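Local coordinates for endoglucanase (Clostridium thermocellum, PDB 2E4T), which hydrolyses internal beta-1,4-glucosidic bonds of cellulose and probably of xyloglucan, this chain being the family 44 glycoside hydrolase part of a larger multidomain cellulase, at residues E252-F257 against L262-K267; A188-T193 against D200-K205; A217-D222 against K274-V279. All coordinates share one frame; numbering follows the deposited sequence.

Contact 1. Residues E252-F257 against L262-K267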
loop_
_atom_site.group_PDB
_atom_site.type_symbol
_atom_site.label_atom_id
_atom_site.label_comp_id
_atom_site.label_asym_id
_atom_site.label_seq_id
_atom_site.Cartn_x
_atom_site.Cartn_y
_atom_site.Cartn_z
ATOM N N GLU A 252 -22.253 2.764 18.250
ATOM C CA GLU A 252 -22.666 3.794 19.221
ATOM C C GLU A 252 -21.430 4.313 19.949
ATOM O O GLU A 252 -20.646 3.529 20.541
ATOM C CB GLU A 252 -23.672 3.207 20.228
ATOM C CG GLU A 252 -24.149 4.298 21.196
ATOM C CD GLU A 252 -25.207 3.863 22.145
ATOM O OE1 GLU A 252 -25.549 2.677 22.221
ATOM O OE2 GLU A 252 -25.692 4.730 22.884
ATOM N N GLY A 253 -21.241 5.654 19.934
ATOM C CA GLY A 253 -20.095 6.264 20.607
ATOM C C GLY A 253 -18.812 6.310 19.792
ATOM O O GLY A 253 -17.781 6.821 20.288
ATOM N N TYR A 254 -18.836 5.775 18.566
ATOM C CA TYR A 254 -17.652 5.787 17.717
ATOM C C TYR A 254 -17.866 6.749 16.551
ATOM O O TYR A 254 -18.900 6.709 15.866
ATOM C CB TYR A 254 -17.373 4.396 17.163
ATOM C CG TYR A 254 -16.942 3.410 18.216
ATOM C CD1 TYR A 254 -15.629 3.408 18.703
ATOM C CD2 TYR A 254 -17.815 2.481 18.738
ATOM C CE1 TYR A 254 -15.201 2.468 19.620
ATOM C CE2 TYR A 254 -17.432 1.561 19.684
ATOM C CZ TYR A 254 -16.130 1.527 20.107
ATOM O OH TYR A 254 -15.770 0.597 21.027
ATOM N N ARG A 255 -16.845 7.559 16.283
ATOM C CA ARG A 255 -16.909 8.543 15.241
ATOM C C ARG A 255 -16.969 7.877 13.840
ATOM O O ARG A 255 -17.532 8.460 12.891
ATOM C CB ARG A 255 -15.681 9.498 15.348
ATOM C CG ARG A 255 -15.816 10.807 14.590
ATOM C CD ARG A 255 -14.693 11.736 14.944
ATOM N NE ARG A 255 -13.391 11.378 14.329
ATOM C CZ ARG A 255 -12.807 11.962 13.295
ATOM N NH1 ARG A 255 -13.418 12.927 12.601
ATOM N NH2 ARG A 255 -11.572 11.596 12.969
ATOM N N TRP A 256 -16.286 6.747 13.703
ATOM C CA TRP A 256 -16.249 5.982 12.452
ATOM C C TRP A 256 -15.823 4.563 12.771
ATOM O O TRP A 256 -15.280 4.272 13.881
ATOM C CB TRP A 256 -15.391 6.602 11.355
ATOM C CG TRP A 256 -13.950 6.892 11.615
ATOM C CD1 TRP A 256 -13.269 6.985 12.827
ATOM C CD2 TRP A 256 -12.992 7.250 10.605
ATOM N NE1 TRP A 256 -11.965 7.392 12.605
ATOM C CE2 TRP A 256 -11.772 7.547 11.262
ATOM C CE3 TRP A 256 -13.071 7.356 9.212
ATOM C CZ2 TRP A 256 -10.647 7.957 10.561
ATOM C CZ3 TRP A 256 -11.961 7.768 8.524
ATOM C CH2 TRP A 256 -10.756 8.063 9.196
ATOM N N PHE A 257 -16.031 3.670 11.813
ATOM C CA PHE A 257 -15.672 2.265 11.942
ATOM C C PHE A 257 -14.184 2.090 12.229
ATOM O O PHE A 257 -13.825 1.171 13.005
ATOM C CB PHE A 257 -16.120 1.452 10.719
ATOM C CG PHE A 257 -15.696 0.032 10.828
ATOM C CD1 PHE A 257 -16.379 -0.865 11.629
ATOM C CD2 PHE A 257 -14.568 -0.408 10.130
ATOM C CE1 PHE A 257 -15.919 -2.172 11.804
ATOM C CE2 PHE A 257 -14.103 -1.711 10.290
ATOM C CZ PHE A 257 -14.780 -2.604 11.127
ATOM N N LEU A 262 -10.123 -0.429 15.695
ATOM C CA LEU A 262 -8.929 -0.306 16.541
ATOM C C LEU A 262 -9.261 -0.645 17.997
ATOM O O LEU A 262 -8.499 -1.362 18.661
ATOM C CB LEU A 262 -8.379 1.129 16.425
ATOM C CG LEU A 262 -7.741 1.446 15.076
ATOM C CD1 LEU A 262 -7.621 2.957 14.941
ATOM C CD2 LEU A 262 -6.384 0.765 14.928
ATOM N N ASP A 263 -10.373 -0.098 18.510
ATOM C CA ASP A 263 -10.713 -0.272 19.906
ATOM C C ASP A 263 -10.990 -1.764 20.199
ATOM O O ASP A 263 -10.541 -2.288 21.252
ATOM C CB ASP A 263 -11.947 0.567 20.241
ATOM C CG ASP A 263 -12.230 0.661 21.727
ATOM O OD1 ASP A 263 -11.303 0.864 22.518
ATOM O OD2 ASP A 263 -13.415 0.651 22.107
ATOM N N LYS A 264 -11.754 -2.408 19.344
ATOM C CA LYS A 264 -12.081 -3.815 19.567
ATOM C C LYS A 264 -10.856 -4.720 19.403
ATOM O O LYS A 264 -10.706 -5.736 20.137
ATOM C CB LYS A 264 -13.251 -4.263 18.700
ATOM C CG LYS A 264 -14.558 -3.542 18.975
ATOM C CD LYS A 264 -15.005 -3.543 20.444
ATOM C CE LYS A 264 -16.344 -2.825 20.613
ATOM N NZ LYS A 264 -16.690 -2.664 22.080
ATOM N N MET A 265 -9.978 -4.402 18.439
ATOM C CA MET A 265 -8.752 -5.221 18.332
ATOM C C MET A 265 -7.834 -4.984 19.552
ATOM O O MET A 265 -7.196 -5.924 20.006
ATOM C CB MET A 265 -8.012 -4.916 17.022
ATOM C CG MET A 265 -8.810 -5.379 15.774
ATOM S SD MET A 265 -9.272 -7.114 15.745
ATOM C CE MET A 265 -7.652 -7.890 15.539
ATOM N N LYS A 266 -7.791 -3.759 20.078
ATOM C CA LYS A 266 -7.007 -3.507 21.294
ATOM C C LYS A 266 -7.621 -4.293 22.469
ATOM O O LYS A 266 -6.894 -4.908 23.244
ATOM C CB LYS A 266 -6.961 -2.019 21.617
ATOM C CG LYS A 266 -6.137 -1.788 22.900
ATOM C CD LYS A 266 -5.638 -0.426 23.127
ATOM C CE LYS A 266 -4.569 -0.446 24.246
ATOM N NZ LYS A 266 -5.209 -0.769 25.534
ATOM N N LYS A 267 -8.953 -4.255 22.608
ATOM C CA LYS A 267 -9.608 -4.954 23.708
ATOM C C LYS A 267 -9.276 -6.449 23.630
ATOM O O LYS A 267 -8.973 -7.095 24.644
ATOM C CB LYS A 267 -11.129 -4.711 23.638
ATOM C CG LYS A 267 -12.016 -5.482 24.598
ATOM C CD LYS A 267 -13.513 -5.159 24.451
ATOM C CE LYS A 267 -14.319 -5.764 25.575
ATOM N NZ LYS A 267 -14.564 -7.209 25.281
#
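The phenol of Tyr254 reaches Asp263 and Lys264, linking a lead-in loop to the helix it enters. The helix, 257-272, lies on the outside of the TIM barrel. It follows barrel strand 226-232 and precedes strand 279-284. Trp256 stands at its N-cap position, so Tyr254 comes two residues before the cap. The Tyr254 ring also meets that of Tyr260, in the first turn, edge-to-face. On the helix, Leu262 packs on Ser345 and Tyr349 of helix 338-349. Asp263 carries the main polar link. Tyr254 OH donates to Asp263 OD2 at 2.6 Å. The oxygen lies at the edge of the ring, in its plane, and accepts through its anti lone pair, away from OD1. The carboxylate as a whole is tilted 55° to the ring, although its OD2 lies in the ring plane. With chi1 at -169°, Asp263 CG is trans to the backbone N, a rotation that sends the carboxylate out to the phenol. Its CB rests 3.8 Å from Tyr254 CE1, adding an apolar touch beside the bond. Next comes Lys264. Its chain bends at chi2 (-53°), which brings the far end back to the phenol. CE lies 3.5 Å from Tyr254 OH, oblique to the ring. The ammonium group would probably help keep the nearby carboxylate ionised. Met265 packs on Ser211 and Val212 of helix 204-221. Lys266 and Lys267 pair with Asp270 and Glu271 further along the helix. The helical bond from Lys267 N to Asp263 O measures 2.9 Å.

Contact 2. Residues A188-T193 against D200-K205; sequences ALWSHT and DNVTAK
Ser191 OG donates to Asn201 OD1 at 2.7 Å. The donor lies in the carbonyl plane, with a C=O to donor angle of 147°. Ser191 chi1 is 59°, which sets OG between the backbone N and the carbonyl carbon and turns it to the amide. Ser191 CB also packs against Asp200 O, 3.5 Å away. The second link is apolar. Val202 spreads its two methyls over different partners. CG2 meets the Trp190 ring obliquely at CZ3, 3.8 Å away, while CG1 sits on Ala188 CA at the same separation. Between the two links, water 1 joins the backbones. It accepts from Ser191 N and from Val202 N, each at 3.1 Å. The serine bond, the valine packing and this water fasten short helix 190-193 to the residues that lead into helix 204-221.

Further out, Trp190 is held by a hydrogen bond from NE1 to Asp184 OD1, and its ring meets that of His198. Thr203 is the N-cap of the next helix, with its OG1 bonded to Glu206 N. The arrangement is a beta-alpha loop of a TIM barrel, connecting strand 180-183 to its following helix at the C-terminal ends of the strands.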
loop_
_atom_site.group_PDB
_atom_site.type_symbol
_atom_site.label_atom_id
_atom_site.label_comp_id
_atom_site.label_asym_id
_atom_site.label_seq_id
_atom_site.Cartn_x
_atom_site.Cartn_y
_atom_site.Cartn_z
ATOM N N ALA A 188 -16.054 -5.377 3.485
ATOM C CA ALA A 188 -17.321 -4.733 3.246
ATOM C C ALA A 188 -17.812 -4.907 1.817
ATOM O O ALA A 188 -18.989 -4.612 1.544
ATOM C CB ALA A 188 -17.308 -3.266 3.657
ATOM N N LEU A 189 -16.935 -5.372 0.927
ATOM C CA LEU A 189 -17.344 -5.725 -0.456
ATOM C C LEU A 189 -17.483 -7.247 -0.624
ATOM O O LEU A 189 -17.830 -7.672 -1.733
ATOM C CB LEU A 189 -16.416 -5.137 -1.495
ATOM C CG LEU A 189 -16.414 -3.598 -1.532
ATOM C CD1 LEU A 189 -15.565 -3.118 -2.701
ATOM C CD2 LEU A 189 -17.814 -2.997 -1.598
ATOM N N TRP A 190 -17.314 -8.069 0.412
ATOM C CA TRP A 190 -17.478 -9.511 0.218
ATOM C C TRP A 190 -18.822 -9.823 -0.443
ATOM O O TRP A 190 -18.901 -10.683 -1.347
ATOM C CB TRP A 190 -17.368 -10.264 1.541
ATOM C CG TRP A 190 -16.008 -10.418 2.092
ATOM C CD1 TRP A 190 -14.810 -10.363 1.428
ATOM C CD2 TRP A 190 -15.695 -10.765 3.451
ATOM N NE1 TRP A 190 -13.757 -10.623 2.293
ATOM C CE2 TRP A 190 -14.277 -10.893 3.546
ATOM C CE3 TRP A 190 -16.474 -10.965 4.594
ATOM C CZ2 TRP A 190 -13.645 -11.223 4.759
ATOM C CZ3 TRP A 190 -15.848 -11.296 5.800
ATOM C CH2 TRP A 190 -14.453 -11.432 5.869
ATOM N N SER A 191 -19.903 -9.197 0.049
ATOM C CA SER A 191 -21.220 -9.560 -0.471
ATOM C C SER A 191 -21.468 -9.054 -1.914
ATOM O O SER A 191 -22.442 -9.506 -2.536
ATOM C CB SER A 191 -22.290 -8.997 0.450
ATOM O OG SER A 191 -22.139 -7.570 0.526
ATOM N N HIS A 192 -20.611 -8.149 -2.405
ATOM C CA HIS A 192 -20.688 -7.645 -3.761
ATOM C C HIS A 192 -19.715 -8.392 -4.698
ATOM O O HIS A 192 -20.106 -8.816 -5.812
ATOM C CB HIS A 192 -20.358 -6.135 -3.746
ATOM C CG HIS A 192 -20.434 -5.561 -5.076
ATOM N ND1 HIS A 192 -19.371 -5.195 -5.890
ATOM C CD2 HIS A 192 -21.547 -5.251 -5.758
ATOM C CE1 HIS A 192 -19.847 -4.673 -7.024
ATOM N NE2 HIS A 192 -21.170 -4.707 -6.962
ATOM N N THR A 193 -18.460 -8.523 -4.279
ATOM C CA THR A 193 -17.433 -9.163 -5.103
ATOM C C THR A 193 -17.544 -10.681 -5.066
ATOM O O THR A 193 -17.309 -11.351 -6.070
ATOM C CB THR A 193 -16.054 -8.709 -4.603
ATOM O OG1 THR A 193 -16.048 -7.269 -4.684
ATOM C CG2 THR A 193 -14.935 -9.320 -5.401
ATOM N N ASP A 200 -24.183 -12.491 2.579
ATOM C CA ASP A 200 -24.736 -11.494 3.479
ATOM C C ASP A 200 -23.751 -10.314 3.632
ATOM O O ASP A 200 -22.522 -10.517 3.645
ATOM C CB ASP A 200 -25.037 -12.125 4.839
ATOM C CG ASP A 200 -26.096 -13.228 4.740
ATOM O OD1 ASP A 200 -26.975 -13.143 3.834
ATOM O OD2 ASP A 200 -26.052 -14.149 5.604
ATOM N N ASN A 201 -24.262 -9.109 3.817
ATOM C CA ASN A 201 -23.399 -7.966 4.067
ATOM C C ASN A 201 -22.695 -8.168 5.404
ATOM O O ASN A 201 -23.361 -8.415 6.436
ATOM C CB ASN A 201 -24.241 -6.676 4.118
ATOM C CG ASN A 201 -24.886 -6.362 2.780
ATOM O OD1 ASN A 201 -24.352 -6.670 1.729
ATOM N ND2 ASN A 201 -26.069 -5.748 2.807
ATOM N N VAL A 202 -21.352 -8.027 5.418
ATOM C CA VAL A 202 -20.612 -8.346 6.627
ATOM C C VAL A 202 -21.023 -7.470 7.788
ATOM O O VAL A 202 -21.221 -6.235 7.661
ATOM C CB VAL A 202 -19.091 -8.252 6.376
ATOM C CG1 VAL A 202 -18.632 -6.805 6.170
ATOM C CG2 VAL A 202 -18.309 -8.972 7.450
ATOM N N THR A 203 -21.142 -8.062 8.974
ATOM C CA THR A 203 -21.379 -7.303 10.186
ATOM C C THR A 203 -20.061 -6.878 10.832
ATOM O O THR A 203 -19.016 -7.547 10.678
ATOM C CB THR A 203 -22.252 -8.110 11.184
ATOM O OG1 THR A 203 -21.527 -9.270 11.571
ATOM C CG2 THR A 203 -23.607 -8.455 10.600
ATOM N N ALA A 204 -20.122 -5.776 11.561
ATOM C CA ALA A 204 -18.971 -5.385 12.359
ATOM C C ALA A 204 -18.580 -6.506 13.354
ATOM O O ALA A 204 -17.387 -6.796 13.537
ATOM C CB ALA A 204 -19.277 -4.081 13.088
ATOM N N LYS A 205 -19.579 -7.125 13.980
ATOM C CA LYS A 205 -19.278 -8.194 14.942
ATOM C C LYS A 205 -18.583 -9.378 14.251
ATOM O O LYS A 205 -17.613 -9.924 14.812
ATOM C CB LYS A 205 -20.544 -8.677 15.642
ATOM C CG LYS A 205 -21.057 -7.685 16.677
ATOM C CD LYS A 205 -22.272 -8.233 17.440
ATOM C CE LYS A 205 -23.472 -8.647 16.598
ATOM N NZ LYS A 205 -24.036 -7.523 15.798
HETATM O O HOH W 1 -19.797 -7.775 2.789
#

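Contact 3. Residues A217-D222 against K274-V279; sequences AVKKVD and KRLLDV
Lys219 and Asp278 form a salt bridge, with NZ of the buried lysine donating to OD2 at 2.7 Å. Asp278 receives it on the syn lone pair, the side of its other oxygen. The lysine chain runs straight to CE and then turns at chi4 (-92°), which points NZ at the carboxylate. Two more acceptors serve the same ammonium group: water 2, 3.1 Å from Lys219 NZ, and the carbonyl oxygen of Ala225. Water 2 in turn donates a hydrogen bond to Arg275 O at 2.7 Å, tying the lysine to the loop backbone. Asp278 OD2 is shared too, since it also accepts from Ile227 N. A second water bridge runs through Lys274. Water 3 donates to Lys219 O and accepts from Lys274 NZ, both at 2.8 Å. Lys274 touches Lys219 through CE, 4.2 Å from Lys219 CB. Arg275 NH1 donates to Leu277 O at 2.8 Å (N-H to acceptor angle 156°), with that oxygen in the guanidinium plane. NH1 also bonds Thr353 OG1, and NH2 bonds Pro351 O. Inside the helix, Val218 O accepts from both Val221 N and Asp222 N. The contact joins the C-terminal end of helix 204-221 to the loop between helix 257-272 and strand 279-284. Strand 226-232 lies beside both: Val218 and Lys219 pack on its Ile227, and Asp278 pairs with Ile227 through the backbone.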
loop_
_atom_site.group_PDB
_atom_site.type_symbol
_atom_site.label_atom_id
_atom_site.label_comp_id
_atom_site.label_asym_id
_atom_site.label_seq_id
_atom_site.Cartn_x
_atom_site.Cartn_y
_atom_site.Cartn_z
ATOM N N ALA A 217 -4.641 -17.539 15.550
ATOM C CA ALA A 217 -4.209 -18.762 14.921
ATOM C C ALA A 217 -2.836 -18.600 14.252
ATOM O O ALA A 217 -1.968 -19.482 14.334
ATOM C CB ALA A 217 -5.260 -19.184 13.867
ATOM N N VAL A 218 -2.666 -17.481 13.540
ATOM C CA VAL A 218 -1.393 -17.209 12.860
ATOM C C VAL A 218 -0.268 -17.048 13.875
ATOM O O VAL A 218 0.824 -17.603 13.694
ATOM C CB VAL A 218 -1.519 -15.921 11.990
ATOM C CG1 VAL A 218 -0.140 -15.497 11.452
ATOM C CG2 VAL A 218 -2.500 -16.129 10.884
ATOM N N LYS A 219 -0.518 -16.255 14.925
ATOM C CA LYS A 219 0.561 -15.928 15.880
ATOM C C LYS A 219 0.981 -17.122 16.722
ATOM O O LYS A 219 2.093 -17.108 17.245
ATOM C CB LYS A 219 0.178 -14.715 16.699
ATOM C CG LYS A 219 0.218 -13.477 15.764
ATOM C CD LYS A 219 -0.144 -12.209 16.476
ATOM C CE LYS A 219 0.044 -11.008 15.625
ATOM N NZ LYS A 219 1.282 -10.306 15.658
ATOM N N LYS A 220 0.128 -18.155 16.860
ATOM C CA LYS A 220 0.589 -19.385 17.503
ATOM C C LYS A 220 1.643 -20.096 16.657
ATOM O O LYS A 220 2.540 -20.773 17.203
ATOM C CB LYS A 220 -0.585 -20.297 17.778
ATOM C CG LYS A 220 -1.371 -19.906 18.964
ATOM C CD LYS A 220 -2.160 -20.993 19.558
ATOM C CE LYS A 220 -3.540 -20.985 18.998
ATOM N NZ LYS A 220 -4.333 -22.110 19.639
ATOM N N VAL A 221 1.562 -19.958 15.329
ATOM C CA VAL A 221 2.536 -20.599 14.432
ATOM C C VAL A 221 3.767 -19.703 14.257
ATOM O O VAL A 221 4.906 -20.193 14.274
ATOM C CB VAL A 221 1.900 -20.887 13.049
ATOM C CG1 VAL A 221 2.907 -21.486 12.097
ATOM C CG2 VAL A 221 0.688 -21.805 13.241
ATOM N N ASP A 222 3.542 -18.398 14.042
ATOM C CA ASP A 222 4.615 -17.439 13.806
ATOM C C ASP A 222 4.371 -16.231 14.684
ATOM O O ASP A 222 3.670 -15.288 14.290
ATOM C CB ASP A 222 4.732 -17.013 12.348
ATOM C CG ASP A 222 5.972 -16.199 12.103
ATOM O OD1 ASP A 222 6.589 -15.710 13.102
ATOM O OD2 ASP A 222 6.338 -16.028 10.906
ATOM N N LYS A 274 -1.417 -10.298 24.102
ATOM C CA LYS A 274 -0.429 -9.955 23.095
ATOM C C LYS A 274 -1.121 -9.178 21.980
ATOM O O LYS A 274 -2.332 -9.278 21.807
ATOM C CB LYS A 274 0.250 -11.163 22.476
ATOM C CG LYS A 274 -0.622 -12.037 21.718
ATOM C CD LYS A 274 0.217 -13.292 21.579
ATOM C CE LYS A 274 -0.581 -14.232 20.786
ATOM N NZ LYS A 274 -0.086 -15.671 20.891
ATOM N N ARG A 275 -0.322 -8.431 21.210
ATOM C CA ARG A 275 -0.858 -7.640 20.137
ATOM C C ARG A 275 -1.417 -8.533 19.033
ATOM O O ARG A 275 -0.696 -9.389 18.484
ATOM C CB ARG A 275 0.253 -6.747 19.585
ATOM C CG ARG A 275 -0.155 -5.985 18.324
ATOM C CD ARG A 275 0.943 -4.946 17.926
ATOM N NE ARG A 275 0.972 -3.792 18.824
ATOM C CZ ARG A 275 0.210 -2.705 18.661
ATOM N NH1 ARG A 275 -0.732 -2.653 17.687
ATOM N NH2 ARG A 275 0.406 -1.658 19.472
ATOM N N LEU A 276 -2.672 -8.289 18.634
ATOM C CA LEU A 276 -3.305 -9.092 17.595
ATOM C C LEU A 276 -3.498 -8.310 16.298
ATOM O O LEU A 276 -3.813 -8.918 15.254
ATOM C CB LEU A 276 -4.677 -9.639 18.059
ATOM C CG LEU A 276 -4.553 -10.595 19.242
ATOM C CD1 LEU A 276 -5.957 -11.020 19.671
ATOM C CD2 LEU A 276 -3.730 -11.832 18.920
ATOM N N LEU A 277 -3.371 -6.981 16.320
ATOM C CA LEU A 277 -3.401 -6.171 15.101
ATOM C C LEU A 277 -2.074 -5.414 15.067
ATOM O O LEU A 277 -1.819 -4.611 15.970
ATOM C CB LEU A 277 -4.530 -5.158 15.126
ATOM C CG LEU A 277 -4.610 -4.223 13.917
ATOM C CD1 LEU A 277 -4.942 -4.983 12.623
ATOM C CD2 LEU A 277 -5.523 -3.077 14.165
ATOM N N ASP A 278 -1.265 -5.665 14.034
ATOM C CA ASP A 278 -0.007 -4.937 13.906
ATOM C C ASP A 278 -0.135 -3.706 13.020
ATOM O O ASP A 278 0.539 -2.684 13.281
ATOM C CB ASP A 278 1.084 -5.853 13.379
ATOM C CG ASP A 278 1.368 -6.955 14.367
ATOM O OD1 ASP A 278 2.115 -6.678 15.347
ATOM O OD2 ASP A 278 0.822 -8.071 14.185
ATOM N N VAL A 279 -0.951 -3.802 11.971
ATOM C CA VAL A 279 -0.989 -2.782 10.946
ATOM C C VAL A 279 -2.442 -2.545 10.520
ATOM O O VAL A 279 -3.113 -3.465 10.060
ATOM C CB VAL A 279 -0.154 -3.166 9.709
ATOM C CG1 VAL A 279 -0.033 -1.973 8.790
ATOM C CG2 VAL A 279 1.224 -3.698 10.095
HETATM O O HOH W 2 1.900 -10.257 18.713
HETATM O O HOH W 3 2.373 -15.605 19.643
#

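How the contacts relate
From the N terminus, contact 2 comes first. It closes a six-residue loop within the connection from strand 180-183 to helix 204-221. Contact 3 opens near the far end of that helix and closes just before strand 279-284, spanning strand 226-232 and helix 257-272. Contact 1 is nested within this span and joins the lead-in loop to helix 257-272 across its first turn. Contacts 2 and 3 are in series and share helix 204-221, but do not touch. Contact 1 touches both: Phe257 CE1 lies 4.1 Å from Ala204 CB, and Met265 CB lies 4.0 Å from Leu277 CB. Contacts 1 and 2 fix the entries to helices 257-272 and 204-221. Contact 3 joins the end of the latter to the start of strand 279-284.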